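Local coordinates for endosialidase (Enterobacteria phage phi92, PDB 4HIZ), which cleaves polysialic acid chains internally, acting as a phage endo-sialidase on alpha-2,8 and alpha-2,9 linkages between sialic acid residues, at residues A201-K206 with F241-A246; D214-S219 with M230-V235; N398-K403 with G475-K480; Y407-G412 with T436-I441. All blocks are in the same frame, centred on the assembly; numbering follows the deposited sequence.

After the N-terminal strands and the first propeller strands, the chain enters the region built from strands 185-186 to 261-264, which interrupts one blade of the beta propeller. Strand 200-204 is joined by strand 240-244 in contact 1, closing a loop of 34 residues, and contact 2, the hairpin of 214-219 with 230-235, lies wholly within that loop. The two share a sheet, where strands 230-237 and 240-244 are neighbours. Much later, contact 3 joins 398-403 to 475-480 and links two propeller blades; contact 4, 407-412 with 436-441, sits within its span and pairs strands inside the first of those blades. The two nests follow in series, with the centres of contacts 1 and 3 about 38 Å apart.

Contact 1 of 4, residues A201-K206 with F241-A246; sequences ATIVLK and FTVTLA
Ile203 presses its branch point onto the ring of Phe241: CB of Ile203 stands 3.8 Å from the ring centroid of Phe241, 16° off the normal, in a CH-pi contact. CG2 of Ile203 reaches CZ of Phe241 at 3.6 Å, and CG1 lies by CE2. The ring comes over this neighbour because CG of Phe241 sits between its own backbone N and carbonyl carbon (chi1 64°). Leu205 approaches at the ring edge, its CB 4.0 Å from CE1 of Phe241. Farther along the same sheet face, CB of Ala201 meets CG2 of Val243 at 3.9 Å, and the end of Leu245 also touches Ala201 CB. On the other face Thr202 turns OG1 to the methyl CG2 of Thr242, whose own hydroxyl is hydrogen-bonded to Ser234. Between the two faces, the pairs Ala201-Val243 and Ile203-Phe241 each exchange two backbone hydrogen bonds; the one from Ile203 N to Phe241 O, 2.8 Å, is almost straight at 173°. Farther out, Phe262 packs on both Leu205 and Phe241, and His208 meets the Phe241 ring edge to face. This is a twisted antiparallel strand pair of the all-beta domain inserted into a propeller blade.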
loop_
_atom_site.group_PDB
_atom_site.type_symbol
_atom_site.label_atom_id
_atom_site.label_comp_id
_atom_site.label_asym_id
_atom_site.label_seq_id
_atom_site.Cartn_x
_atom_site.Cartn_y
_atom_site.Cartn_z
ATOM N N ALA A 201 24.671 -6.368 -39.688
ATOM C CA ALA A 201 23.307 -6.583 -40.173
ATOM C C ALA A 201 22.682 -5.211 -40.369
ATOM O O ALA A 201 22.760 -4.362 -39.485
ATOM C CB ALA A 201 22.478 -7.422 -39.164
ATOM N N THR A 202 22.072 -4.985 -41.523
ATOM C CA THR A 202 21.395 -3.721 -41.786
ATOM C C THR A 202 19.914 -3.886 -41.516
ATOM O O THR A 202 19.304 -4.844 -41.994
ATOM C CB THR A 202 21.657 -3.305 -43.243
ATOM O OG1 THR A 202 23.069 -3.154 -43.403
ATOM C CG2 THR A 202 20.949 -1.999 -43.561
ATOM N N ILE A 203 19.359 -2.972 -40.720
ATOM C CA ILE A 203 17.974 -3.041 -40.313
ATOM C C ILE A 203 17.206 -1.834 -40.811
ATOM O O ILE A 203 17.532 -0.697 -40.470
ATOM C CB ILE A 203 17.873 -3.004 -38.786
ATOM C CG1 ILE A 203 18.947 -3.897 -38.115
ATOM C CG2 ILE A 203 16.430 -3.283 -38.345
ATOM C CD1 ILE A 203 18.840 -5.371 -38.410
ATOM N N VAL A 204 16.173 -2.087 -41.603
ATOM C CA VAL A 204 15.267 -1.028 -42.011
ATOM C C VAL A 204 14.104 -0.958 -41.024
ATOM O O VAL A 204 13.409 -1.938 -40.753
ATOM C CB VAL A 204 14.739 -1.252 -43.434
ATOM C CG1 VAL A 204 13.702 -0.178 -43.783
ATOM C CG2 VAL A 204 15.895 -1.223 -44.425
ATOM N N LEU A 205 13.935 0.206 -40.431
ATOM C CA LEU A 205 12.850 0.420 -39.489
ATOM C C LEU A 205 12.516 1.913 -39.566
ATOM O O LEU A 205 13.318 2.763 -39.166
ATOM C CB LEU A 205 13.327 0.018 -38.089
ATOM C CG LEU A 205 12.300 -0.056 -36.982
ATOM C CD1 LEU A 205 11.394 -1.272 -37.215
ATOM C CD2 LEU A 205 13.014 -0.181 -35.635
ATOM N N LYS A 206 11.337 2.240 -40.089
ATOM C CA LYS A 206 11.037 3.636 -40.414
ATOM C C LYS A 206 11.022 4.545 -39.189
ATOM O O LYS A 206 10.457 4.208 -38.167
ATOM C CB LYS A 206 9.733 3.751 -41.208
ATOM C CG LYS A 206 9.849 3.175 -42.635
ATOM C CD LYS A 206 8.733 3.683 -43.549
ATOM C CE LYS A 206 8.708 2.964 -44.894
ATOM N NZ LYS A 206 9.833 3.350 -45.801
ATOM N N PHE A 241 19.430 1.413 -39.726
ATOM C CA PHE A 241 20.575 1.373 -38.824
ATOM C C PHE A 241 21.250 0.029 -38.928
ATOM O O PHE A 241 20.771 -0.848 -39.639
ATOM C CB PHE A 241 20.166 1.687 -37.360
ATOM C CG PHE A 241 19.219 0.672 -36.735
ATOM C CD1 PHE A 241 17.848 0.747 -36.974
ATOM C CD2 PHE A 241 19.706 -0.345 -35.908
ATOM C CE1 PHE A 241 16.955 -0.176 -36.395
ATOM C CE2 PHE A 241 18.820 -1.285 -35.310
ATOM C CZ PHE A 241 17.454 -1.210 -35.560
ATOM N N THR A 242 22.349 -0.154 -38.211
ATOM C CA THR A 242 22.969 -1.479 -38.199
ATOM C C THR A 242 23.212 -1.966 -36.771
ATOM O O THR A 242 23.252 -1.179 -35.812
ATOM C CB THR A 242 24.340 -1.499 -38.923
ATOM O OG1 THR A 242 25.291 -0.723 -38.166
ATOM C CG2 THR A 242 24.212 -0.990 -40.402
ATOM N N VAL A 243 23.420 -3.271 -36.668
ATOM C CA VAL A 243 23.853 -3.917 -35.431
ATOM C C VAL A 243 25.014 -4.844 -35.804
ATOM O O VAL A 243 25.134 -5.290 -36.973
ATOM C CB VAL A 243 22.696 -4.699 -34.714
ATOM C CG1 VAL A 243 21.575 -3.731 -34.320
ATOM C CG2 VAL A 243 22.123 -5.840 -35.587
ATOM N N THR A 244 25.868 -5.128 -34.837
ATOM C CA THR A 244 26.991 -6.027 -35.074
ATOM C C THR A 244 26.737 -7.439 -34.547
ATOM O O THR A 244 26.356 -7.611 -33.394
ATOM C CB THR A 244 28.246 -5.475 -34.403
ATOM O OG1 THR A 244 28.503 -4.168 -34.912
ATOM C CG2 THR A 244 29.467 -6.354 -34.701
ATOM N N LEU A 245 26.968 -8.442 -35.400
ATOM C CA LEU A 245 26.766 -9.846 -35.080
ATOM C C LEU A 245 27.935 -10.397 -34.290
ATOM O O LEU A 245 29.066 -9.958 -34.465
ATOM C CB LEU A 245 26.640 -10.655 -36.380
ATOM C CG LEU A 245 25.572 -10.209 -37.380
ATOM C CD1 LEU A 245 25.542 -11.155 -38.587
ATOM C CD2 LEU A 245 24.201 -10.163 -36.719
ATOM N N ALA A 246 27.663 -11.392 -33.450
ATOM C CA ALA A 246 28.697 -12.033 -32.651
ATOM C C ALA A 246 29.657 -12.827 -33.537
ATOM O O ALA A 246 30.825 -13.004 -33.197
ATOM C CB ALA A 246 28.065 -12.932 -31.591
#

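Contact 2 of 4, residues D214-S219 with M230-V235; sequences DAVNFS and MTVASV. With SIA (N-acetyl-alpha-neuraminic acid), chain D.
Val216 and Met230 form a hydrogen-bonded antiparallel pair, with Val216 N to Met230 O at 2.9 Å and the return bond from Met230 N to Val216 O at 3.0 Å. A third backbone bond runs from Val232 N to Asp214 O, 2.9 Å. The carbonyl oxygens of Val216 and Met230 come within 3.2 Å of each other without bonding; Arg265 donates to both, which probably eases their mutual repulsion.

Apolar contact gathers on the face that carries Val216 and Met230. The sulfur of Met230 makes an oblique Met-aromatic contact with Phe218, SD lying 3.7 Å from CD2 of Phe218, and the two side chains cross at about a right angle. With CG of Met230 beside its backbone N (chi1 -57°) and the next torsion extended, SD is carried to the ring. Val216 sets CG1 4.0 Å from CG2 of Val232, again nearly perpendicular, and Phe262 meets the Phe218 ring edge to face.

Further polar side-chain bonds extend from the first strand. Asp214 OD2 accepts the backbone N-H of Lys211 and forms a salt bridge with Arg157. Asn217 bonds through ND2 to Asn229 OD1 and through OD1 to Gly500 N of a second subunit. Ser219 OG accepts the amide hydrogen of N5 of the bound sialic acid at 2.9 Å, while Ser227 and Asn220 hold the same sugar; Ile499 of that second subunit packs against Ser219. Strand 230-237 carries a classic beta bulge on its other edge, where Ala233 and Ser234 both face Thr242. The pair itself is a beta hairpin, and one of its strands runs into a glycan-binding pocket.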
loop_
_atom_site.group_PDB
_atom_site.type_symbol
_atom_site.label_atom_id
_atom_site.label_comp_id
_atom_site.label_asym_id
_atom_site.label_seq_id
_atom_site.Cartn_x
_atom_site.Cartn_y
_atom_site.Cartn_z
ATOM N N ASP A 214 22.479 2.950 -28.605
ATOM C CA ASP A 214 21.125 2.682 -28.040
ATOM C C ASP A 214 20.865 1.181 -27.971
ATOM O O ASP A 214 21.362 0.403 -28.789
ATOM C CB ASP A 214 20.030 3.421 -28.822
ATOM C CG ASP A 214 19.984 4.897 -28.487
ATOM O OD1 ASP A 214 20.605 5.300 -27.469
ATOM O OD2 ASP A 214 19.309 5.663 -29.220
ATOM N N ALA A 215 20.091 0.785 -26.967
ATOM C CA ALA A 215 19.844 -0.620 -26.647
ATOM C C ALA A 215 18.526 -1.064 -27.244
ATOM O O ALA A 215 17.511 -0.364 -27.089
ATOM C CB ALA A 215 19.781 -0.762 -25.122
ATOM N N VAL A 216 18.529 -2.223 -27.913
ATOM C CA VAL A 216 17.333 -2.706 -28.620
ATOM C C VAL A 216 17.158 -4.198 -28.398
ATOM O O VAL A 216 18.015 -4.835 -27.788
ATOM C CB VAL A 216 17.404 -2.393 -30.141
ATOM C CG1 VAL A 216 17.579 -0.884 -30.364
ATOM C CG2 VAL A 216 18.545 -3.184 -30.792
ATOM N N ASN A 217 16.040 -4.754 -28.866
ATOM C CA ASN A 217 15.804 -6.178 -28.692
ATOM C C ASN A 217 15.033 -6.697 -29.892
ATOM O O ASN A 217 14.111 -6.027 -30.382
ATOM C CB ASN A 217 14.986 -6.392 -27.404
ATOM C CG ASN A 217 14.569 -7.827 -27.204
ATOM O OD1 ASN A 217 13.466 -8.208 -27.580
ATOM N ND2 ASN A 217 15.425 -8.621 -26.559
ATOM N N PHE A 218 15.421 -7.879 -30.368
ATOM C CA PHE A 218 14.786 -8.515 -31.510
ATOM C C PHE A 218 14.188 -9.861 -31.164
ATOM O O PHE A 218 14.747 -10.600 -30.344
ATOM C CB PHE A 218 15.869 -8.811 -32.564
ATOM C CG PHE A 218 16.466 -7.591 -33.180
ATOM C CD1 PHE A 218 15.919 -7.060 -34.348
ATOM C CD2 PHE A 218 17.623 -7.022 -32.656
ATOM C CE1 PHE A 218 16.473 -5.924 -34.970
ATOM C CE2 PHE A 218 18.216 -5.879 -33.271
ATOM C CZ PHE A 218 17.636 -5.323 -34.432
ATOM N N SER A 219 13.079 -10.213 -31.813
ATOM C CA SER A 219 12.546 -11.572 -31.663
ATOM C C SER A 219 11.979 -12.042 -32.995
ATOM O O SER A 219 11.384 -11.236 -33.749
ATOM C CB SER A 219 11.446 -11.615 -30.578
ATOM O OG SER A 219 11.117 -12.962 -30.293
ATOM N N MET A 230 20.504 -6.362 -28.303
ATOM C CA MET A 230 21.637 -5.904 -29.129
ATOM C C MET A 230 21.798 -4.404 -28.953
ATOM O O MET A 230 20.992 -3.768 -28.260
ATOM C CB MET A 230 21.398 -6.252 -30.612
ATOM C CG MET A 230 21.171 -7.786 -30.816
ATOM S SD MET A 230 21.134 -8.231 -32.557
ATOM C CE MET A 230 22.895 -8.373 -32.962
ATOM N N THR A 231 22.838 -3.836 -29.571
ATOM C CA THR A 231 23.146 -2.407 -29.456
ATOM C C THR A 231 23.258 -1.835 -30.860
ATOM O O THR A 231 23.721 -2.520 -31.768
ATOM C CB THR A 231 24.486 -2.215 -28.691
ATOM O OG1 THR A 231 24.314 -2.704 -27.336
ATOM C CG2 THR A 231 24.837 -0.784 -28.618
ATOM N N VAL A 232 22.828 -0.595 -31.054
ATOM C CA VAL A 232 22.950 0.039 -32.354
ATOM C C VAL A 232 24.418 0.343 -32.639
ATOM O O VAL A 232 25.086 1.051 -31.880
ATOM C CB VAL A 232 22.105 1.322 -32.426
ATOM C CG1 VAL A 232 22.404 2.115 -33.727
ATOM C CG2 VAL A 232 20.591 0.972 -32.251
ATOM N N ALA A 233 24.908 -0.177 -33.761
ATOM C CA ALA A 233 26.314 0.002 -34.181
ATOM C C ALA A 233 26.534 1.219 -35.078
ATOM O O ALA A 233 27.580 1.907 -34.995
ATOM C CB ALA A 233 26.792 -1.247 -34.885
ATOM N N SER A 234 25.570 1.509 -35.939
ATOM C CA SER A 234 25.679 2.716 -36.781
ATOM C C SER A 234 24.287 3.108 -37.200
ATOM O O SER A 234 23.355 2.278 -37.131
ATOM C CB SER A 234 26.530 2.464 -38.047
ATOM O OG SER A 234 25.815 1.699 -39.001
ATOM N N VAL A 235 24.141 4.371 -37.605
ATOM C CA VAL A 235 22.901 4.859 -38.177
ATOM C C VAL A 235 23.186 5.311 -39.600
ATOM O O VAL A 235 24.068 6.138 -39.848
ATOM C CB VAL A 235 22.297 6.010 -37.349
ATOM C CG1 VAL A 235 21.017 6.525 -38.006
ATOM C CG2 VAL A 235 21.999 5.497 -35.933
HETATM C C1 SIA D . 14.625 -14.798 -31.042
HETATM C C2 SIA D . 14.921 -15.341 -29.644
HETATM C C3 SIA D . 15.199 -14.209 -28.633
HETATM C C4 SIA D . 13.932 -13.477 -28.204
HETATM C C5 SIA D . 12.826 -14.461 -27.797
HETATM C C6 SIA D . 12.615 -15.524 -28.880
HETATM C C7 SIA D . 11.657 -16.620 -28.406
HETATM C C8 SIA D . 11.314 -17.653 -29.491
HETATM C C9 SIA D . 11.204 -17.059 -30.884
HETATM C C10 SIA D . 10.982 -13.621 -26.382
HETATM C C11 SIA D . 9.762 -12.743 -26.340
HETATM N N5 SIA D . 11.609 -13.678 -27.564
HETATM O O1A SIA D . 15.416 -13.947 -31.492
HETATM O O1B SIA D . 13.640 -15.189 -31.715
HETATM O O4 SIA D . 14.236 -12.607 -27.088
HETATM O O6 SIA D . 13.840 -16.180 -29.218
HETATM O O7 SIA D . 12.335 -17.315 -27.348
HETATM O O8 SIA D . 12.344 -18.639 -29.509
HETATM O O9 SIA D . 12.328 -17.439 -31.707
HETATM O O10 SIA D . 11.373 -14.253 -25.398
#

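Contact 3 of 4, residues N398-K403 with G475-K480; sequences NLPFAK and GSVCVK. With NA (sodium ion), chain B; EDO (1,2-ethanediol), chain L.
The axes of strands 401-403 and 475-480 approach to 6.1 Å at 27°, with Pro400 beside Ser476 and Phe401 beside Val477, and no direct backbone hydrogen bond joins the two segments. They belong to different blades of the beta propeller: strands 401-404 and 473-480 each form an edge of their four-stranded blade, and here the blades meet side by side.

Side chains and waters therefore make the junction. Asn398 is the polar link, its ND2 donating to Gly475 O at 2.9 Å and 154°, with that oxygen close to the amide plane. Placing CG between backbone N and carbonyl carbon (chi1 67°) turns the amide toward Gly475, whose N makes a weak bond to Asn398 OD1, 3.4 Å; a water also bridges these same two atoms. Beyond it the contact is apolar. Val477 splits its methyls between two partners: CG2 lies 3.8 Å from CB of Pro400, and CG1 lies 3.6 Å from CB of Ala402. The same Ala402 CB meets CG2 of Val479 at 3.8 Å. Leu484 and Tyr486 of the adjoining strand 483-490 extend this apolar interface.

A second water donates to both Phe401 O and Val477 O. The carbonyl of Val477 has one further task, as it binds the sodium ion together with Thr90 O and a water, the distance from Val477 O to the sodium being 2.7 Å.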
loop_
_atom_site.group_PDB
_atom_site.type_symbol
_atom_site.label_atom_id
_atom_site.label_comp_id
_atom_site.label_asym_id
_atom_site.label_seq_id
_atom_site.Cartn_x
_atom_site.Cartn_y
_atom_site.Cartn_z
ATOM N N ASN A 398 1.304 29.747 -14.491
ATOM C CA ASN A 398 1.457 29.456 -15.914
ATOM C C ASN A 398 0.084 29.084 -16.477
ATOM O O ASN A 398 -0.835 28.737 -15.722
ATOM C CB ASN A 398 2.521 28.371 -16.197
ATOM C CG ASN A 398 2.123 27.016 -15.672
ATOM O OD1 ASN A 398 1.581 26.937 -14.598
ATOM N ND2 ASN A 398 2.403 25.967 -16.397
ATOM N N LEU A 399 -0.054 29.136 -17.798
ATOM C CA LEU A 399 -1.342 28.915 -18.458
ATOM C C LEU A 399 -1.200 27.849 -19.543
ATOM O O LEU A 399 -1.174 28.156 -20.743
ATOM C CB LEU A 399 -1.881 30.206 -19.085
ATOM C CG LEU A 399 -2.273 31.328 -18.093
ATOM C CD1 LEU A 399 -2.835 32.540 -18.873
ATOM C CD2 LEU A 399 -3.319 30.842 -17.106
ATOM N N PRO A 400 -1.074 26.592 -19.138
ATOM C CA PRO A 400 -0.931 25.522 -20.141
ATOM C C PRO A 400 -2.234 25.295 -20.885
ATOM O O PRO A 400 -3.350 25.650 -20.426
ATOM C CB PRO A 400 -0.515 24.297 -19.305
ATOM C CG PRO A 400 -1.264 24.538 -17.993
ATOM C CD PRO A 400 -1.071 26.067 -17.757
ATOM N N PHE A 401 -2.117 24.711 -22.072
ATOM C CA PHE A 401 -3.278 24.671 -22.941
ATOM C C PHE A 401 -3.102 23.612 -24.006
ATOM O O PHE A 401 -1.979 23.133 -24.251
ATOM C CB PHE A 401 -3.497 26.040 -23.621
ATOM C CG PHE A 401 -2.379 26.434 -24.553
ATOM C CD1 PHE A 401 -1.261 27.114 -24.050
ATOM C CD2 PHE A 401 -2.439 26.122 -25.919
ATOM C CE1 PHE A 401 -0.200 27.490 -24.905
ATOM C CE2 PHE A 401 -1.372 26.515 -26.776
ATOM C CZ PHE A 401 -0.268 27.168 -26.260
ATOM N N ALA A 402 -4.214 23.240 -24.631
ATOM C CA ALA A 402 -4.152 22.481 -25.886
ATOM C C ALA A 402 -5.138 23.070 -26.887
ATOM O O ALA A 402 -6.105 23.730 -26.485
ATOM C CB ALA A 402 -4.550 20.996 -25.603
ATOM N N LYS A 403 -4.913 22.820 -28.183
ATOM C CA LYS A 403 -5.856 23.250 -29.221
ATOM C C LYS A 403 -6.726 22.059 -29.601
ATOM O O LYS A 403 -6.209 20.972 -29.911
ATOM C CB LYS A 403 -5.118 23.756 -30.477
ATOM C CG LYS A 403 -6.070 24.302 -31.520
ATOM C CD LYS A 403 -5.257 25.050 -32.611
ATOM C CE LYS A 403 -6.172 25.691 -33.630
ATOM N NZ LYS A 403 -6.773 24.617 -34.502
ATOM N N GLY A 475 0.993 23.708 -13.609
ATOM C CA GLY A 475 0.552 22.470 -14.261
ATOM C C GLY A 475 0.876 22.390 -15.750
ATOM O O GLY A 475 1.718 23.121 -16.288
ATOM N N SER A 476 0.202 21.440 -16.390
ATOM C CA SER A 476 0.550 21.094 -17.774
ATOM C C SER A 476 -0.667 20.435 -18.404
ATOM O O SER A 476 -1.491 19.821 -17.691
ATOM C CB SER A 476 1.732 20.136 -17.695
ATOM O OG SER A 476 2.184 19.767 -18.984
ATOM N N VAL A 477 -0.809 20.556 -19.727
ATOM C CA VAL A 477 -1.970 19.973 -20.422
ATOM C C VAL A 477 -1.529 19.010 -21.491
ATOM O O VAL A 477 -0.605 19.309 -22.279
ATOM C CB VAL A 477 -2.831 21.099 -21.069
ATOM C CG1 VAL A 477 -3.917 20.518 -22.042
ATOM C CG2 VAL A 477 -3.470 21.981 -19.924
ATOM N N CYS A 478 -2.209 17.861 -21.564
ATOM C CA CYS A 478 -1.972 16.976 -22.707
ATOM C C CYS A 478 -3.297 16.340 -23.132
ATOM O O CYS A 478 -4.327 16.513 -22.466
ATOM C CB CYS A 478 -0.935 15.885 -22.359
ATOM S SG CYS A 478 -1.466 14.814 -20.974
ATOM N N VAL A 479 -3.282 15.615 -24.257
ATOM C CA VAL A 479 -4.527 15.075 -24.797
ATOM C C VAL A 479 -4.310 13.658 -25.241
ATOM O O VAL A 479 -3.273 13.334 -25.849
ATOM C CB VAL A 479 -4.978 15.932 -26.035
ATOM C CG1 VAL A 479 -6.125 15.272 -26.829
ATOM C CG2 VAL A 479 -5.417 17.324 -25.564
ATOM N N LYS A 480 -5.297 12.805 -24.979
ATOM C CA LYS A 480 -5.298 11.453 -25.559
ATOM C C LYS A 480 -6.669 11.164 -26.117
ATOM O O LYS A 480 -7.631 11.098 -25.387
ATOM C CB LYS A 480 -4.900 10.376 -24.545
ATOM C CG LYS A 480 -4.941 8.944 -25.174
ATOM C CD LYS A 480 -4.584 7.844 -24.182
ATOM C CE LYS A 480 -4.721 6.446 -24.827
ATOM N NZ LYS A 480 -6.127 6.150 -25.146
HETATM NA NA NA B . 1.716 18.449 -23.305
HETATM C C1 EDO L . 0.344 14.247 -26.780
HETATM O O1 EDO L . 1.534 14.516 -26.044
HETATM C C2 EDO L . -0.543 15.479 -26.969
HETATM O O2 EDO L . -0.795 16.078 -25.713
HETATM O O HOH W 1 -1.089 25.616 -14.205
HETATM O O HOH W 2 -1.002 20.545 -24.809
HETATM O O HOH W 3 2.251 18.131 -26.084
#

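Contact 4 of 4, residues Y407-G412 with T436-I441; sequences YLYIFG and TFMCKI
Lys440 threads its straight side chain between Tyr407 and Tyr409 of the facing strand. These are the two middle strands of a propeller blade, antiparallel, with hydrogen-bonded pairs at Leu408-Ile441, Ile410-Cys439 and Gly412-Phe437.

With CG opposite its backbone N (chi1 -175°) and every later torsion extended, Lys440 passes over a face of each tyrosine. CE lies 3.7 Å from the ring centroid of Tyr407, a CH-pi contact, while NZ stands 4.7 Å from that centroid and 17° off the ring normal in a cation-pi contact. The face of Tyr409 is met by CG, over the middle of the ring. Lys440 and Tyr409 point the same way, and the ammonium donates to Tyr409 OH, NZ to OH being 3.0 Å. One charged tip is thus shared between a ring face and a phenol oxygen.

Met438 treats its two aromatic neighbours differently. Its CG lies 3.8 Å from the centroid of Phe411, over the face, whereas SD comes down obliquely to 3.4 Å from CZ of Phe411. The same sulfur sits in the plane of the Tyr409 ring, at its edge, 3.9 Å from CD2 of Tyr409, so that SD makes a Met-aromatic contact with each ring. Phe411 also stacks with Tyr486 of the neighbouring blade.

The opposite face of the sheet carries further apolar contacts. Ile410 and Ile441 touch through CD1 and CG1, and beside them CB of Ile410 meets the sulfur SG of Cys439 at 3.9 Å.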
loop_
_atom_site.group_PDB
_atom_site.type_symbol
_atom_site.label_atom_id
_atom_site.label_comp_id
_atom_site.label_asym_id
_atom_site.label_seq_id
_atom_site.Cartn_x
_atom_site.Cartn_y
_atom_site.Cartn_z
ATOM N N TYR A 407 -10.476 25.861 -31.022
ATOM C CA TYR A 407 -10.299 26.484 -29.713
ATOM C C TYR A 407 -9.036 26.092 -28.988
ATOM O O TYR A 407 -8.589 24.950 -29.056
ATOM C CB TYR A 407 -11.472 26.079 -28.795
ATOM C CG TYR A 407 -12.783 26.594 -29.296
ATOM C CD1 TYR A 407 -13.244 27.859 -28.929
ATOM C CD2 TYR A 407 -13.583 25.809 -30.129
ATOM C CE1 TYR A 407 -14.476 28.332 -29.382
ATOM C CE2 TYR A 407 -14.806 26.270 -30.589
ATOM C CZ TYR A 407 -15.239 27.532 -30.228
ATOM O OH TYR A 407 -16.457 27.965 -30.704
ATOM N N LEU A 408 -8.496 27.036 -28.234
ATOM C CA LEU A 408 -7.514 26.707 -27.213
ATOM C C LEU A 408 -8.265 26.547 -25.909
ATOM O O LEU A 408 -9.047 27.434 -25.522
ATOM C CB LEU A 408 -6.506 27.861 -27.032
ATOM C CG LEU A 408 -5.650 28.193 -28.272
ATOM C CD1 LEU A 408 -4.563 29.180 -27.875
ATOM C CD2 LEU A 408 -5.019 26.939 -28.849
ATOM N N TYR A 409 -8.023 25.432 -25.228
ATOM C CA TYR A 409 -8.518 25.222 -23.850
ATOM C C TYR A 409 -7.354 25.565 -22.933
ATOM O O TYR A 409 -6.322 24.866 -22.942
ATOM C CB TYR A 409 -8.924 23.766 -23.634
ATOM C CG TYR A 409 -10.222 23.357 -24.256
ATOM C CD1 TYR A 409 -10.317 23.101 -25.612
ATOM C CD2 TYR A 409 -11.348 23.157 -23.473
ATOM C CE1 TYR A 409 -11.512 22.686 -26.161
ATOM C CE2 TYR A 409 -12.526 22.749 -24.021
ATOM C CZ TYR A 409 -12.604 22.507 -25.363
ATOM O OH TYR A 409 -13.793 22.089 -25.922
ATOM N N ILE A 410 -7.507 26.660 -22.171
ATOM C CA ILE A 410 -6.423 27.243 -21.380
ATOM C C ILE A 410 -6.775 27.175 -19.892
ATOM O O ILE A 410 -7.879 27.564 -19.531
ATOM C CB ILE A 410 -6.190 28.724 -21.779
ATOM C CG1 ILE A 410 -5.883 28.794 -23.282
ATOM C CG2 ILE A 410 -5.037 29.310 -20.958
ATOM C CD1 ILE A 410 -5.801 30.232 -23.824
ATOM N N PHE A 411 -5.831 26.715 -19.070
ATOM C CA PHE A 411 -6.078 26.445 -17.647
ATOM C C PHE A 411 -5.108 27.244 -16.794
ATOM O O PHE A 411 -3.952 27.449 -17.164
ATOM C CB PHE A 411 -5.858 24.952 -17.341
ATOM C CG PHE A 411 -6.851 24.037 -18.002
ATOM C CD1 PHE A 411 -6.718 23.702 -19.363
ATOM C CD2 PHE A 411 -7.933 23.562 -17.306
ATOM C CE1 PHE A 411 -7.630 22.864 -19.977
ATOM C CE2 PHE A 411 -8.865 22.686 -17.918
ATOM C CZ PHE A 411 -8.720 22.332 -19.243
ATOM N N GLY A 412 -5.546 27.615 -15.599
ATOM C CA GLY A 412 -4.658 28.209 -14.620
ATOM C C GLY A 412 -5.275 28.007 -13.244
ATOM O O GLY A 412 -6.456 27.653 -13.132
ATOM N N THR A 436 -9.358 26.823 -9.448
ATOM C CA THR A 436 -8.796 26.525 -10.765
ATOM C C THR A 436 -9.756 26.994 -11.841
ATOM O O THR A 436 -10.970 26.791 -11.730
ATOM C CB THR A 436 -8.539 25.014 -10.874
ATOM O OG1 THR A 436 -7.344 24.726 -10.142
ATOM C CG2 THR A 436 -8.351 24.534 -12.372
ATOM N N PHE A 437 -9.209 27.566 -12.923
ATOM C CA PHE A 437 -10.029 28.128 -13.982
ATOM C C PHE A 437 -9.642 27.603 -15.356
ATOM O O PHE A 437 -8.523 27.201 -15.590
ATOM C CB PHE A 437 -9.818 29.645 -14.057
ATOM C CG PHE A 437 -10.273 30.391 -12.828
ATOM C CD1 PHE A 437 -11.594 30.824 -12.726
ATOM C CD2 PHE A 437 -9.359 30.690 -11.795
ATOM C CE1 PHE A 437 -12.032 31.540 -11.602
ATOM C CE2 PHE A 437 -9.797 31.393 -10.636
ATOM C CZ PHE A 437 -11.121 31.836 -10.563
ATOM N N MET A 438 -10.601 27.632 -16.258
ATOM C CA MET A 438 -10.384 27.242 -17.644
ATOM C C MET A 438 -11.084 28.285 -18.497
ATOM O O MET A 438 -12.182 28.731 -18.180
ATOM C CB MET A 438 -10.999 25.859 -17.898
ATOM C CG MET A 438 -10.781 25.360 -19.350
ATOM S SD MET A 438 -11.708 23.823 -19.633
ATOM C CE MET A 438 -13.408 24.403 -19.827
ATOM N N CYS A 439 -10.480 28.639 -19.627
ATOM C CA CYS A 439 -11.217 29.388 -20.648
ATOM C C CYS A 439 -11.045 28.690 -21.991
ATOM O O CYS A 439 -10.167 27.815 -22.161
ATOM C CB CYS A 439 -10.800 30.877 -20.721
ATOM S SG CYS A 439 -9.124 31.189 -21.315
ATOM N N LYS A 440 -11.922 29.046 -22.925
ATOM C CA LYS A 440 -11.949 28.409 -24.231
ATOM C C LYS A 440 -11.928 29.538 -25.269
ATOM O O LYS A 440 -12.926 30.256 -25.427
ATOM C CB LYS A 440 -13.228 27.560 -24.318
ATOM C CG LYS A 440 -13.360 26.741 -25.575
ATOM C CD LYS A 440 -14.600 25.814 -25.455
ATOM C CE LYS A 440 -14.869 25.091 -26.770
ATOM N NZ LYS A 440 -15.940 24.053 -26.677
ATOM N N ILE A 441 -10.796 29.695 -25.956
ATOM C CA ILE A 441 -10.601 30.832 -26.870
ATOM C C ILE A 441 -10.613 30.344 -28.313
ATOM O O ILE A 441 -9.849 29.455 -28.654
ATOM C CB ILE A 441 -9.245 31.551 -26.609
ATOM C CG1 ILE A 441 -9.107 31.990 -25.146
ATOM C CG2 ILE A 441 -9.063 32.764 -27.573
ATOM C CD1 ILE A 441 -10.231 32.769 -24.683
#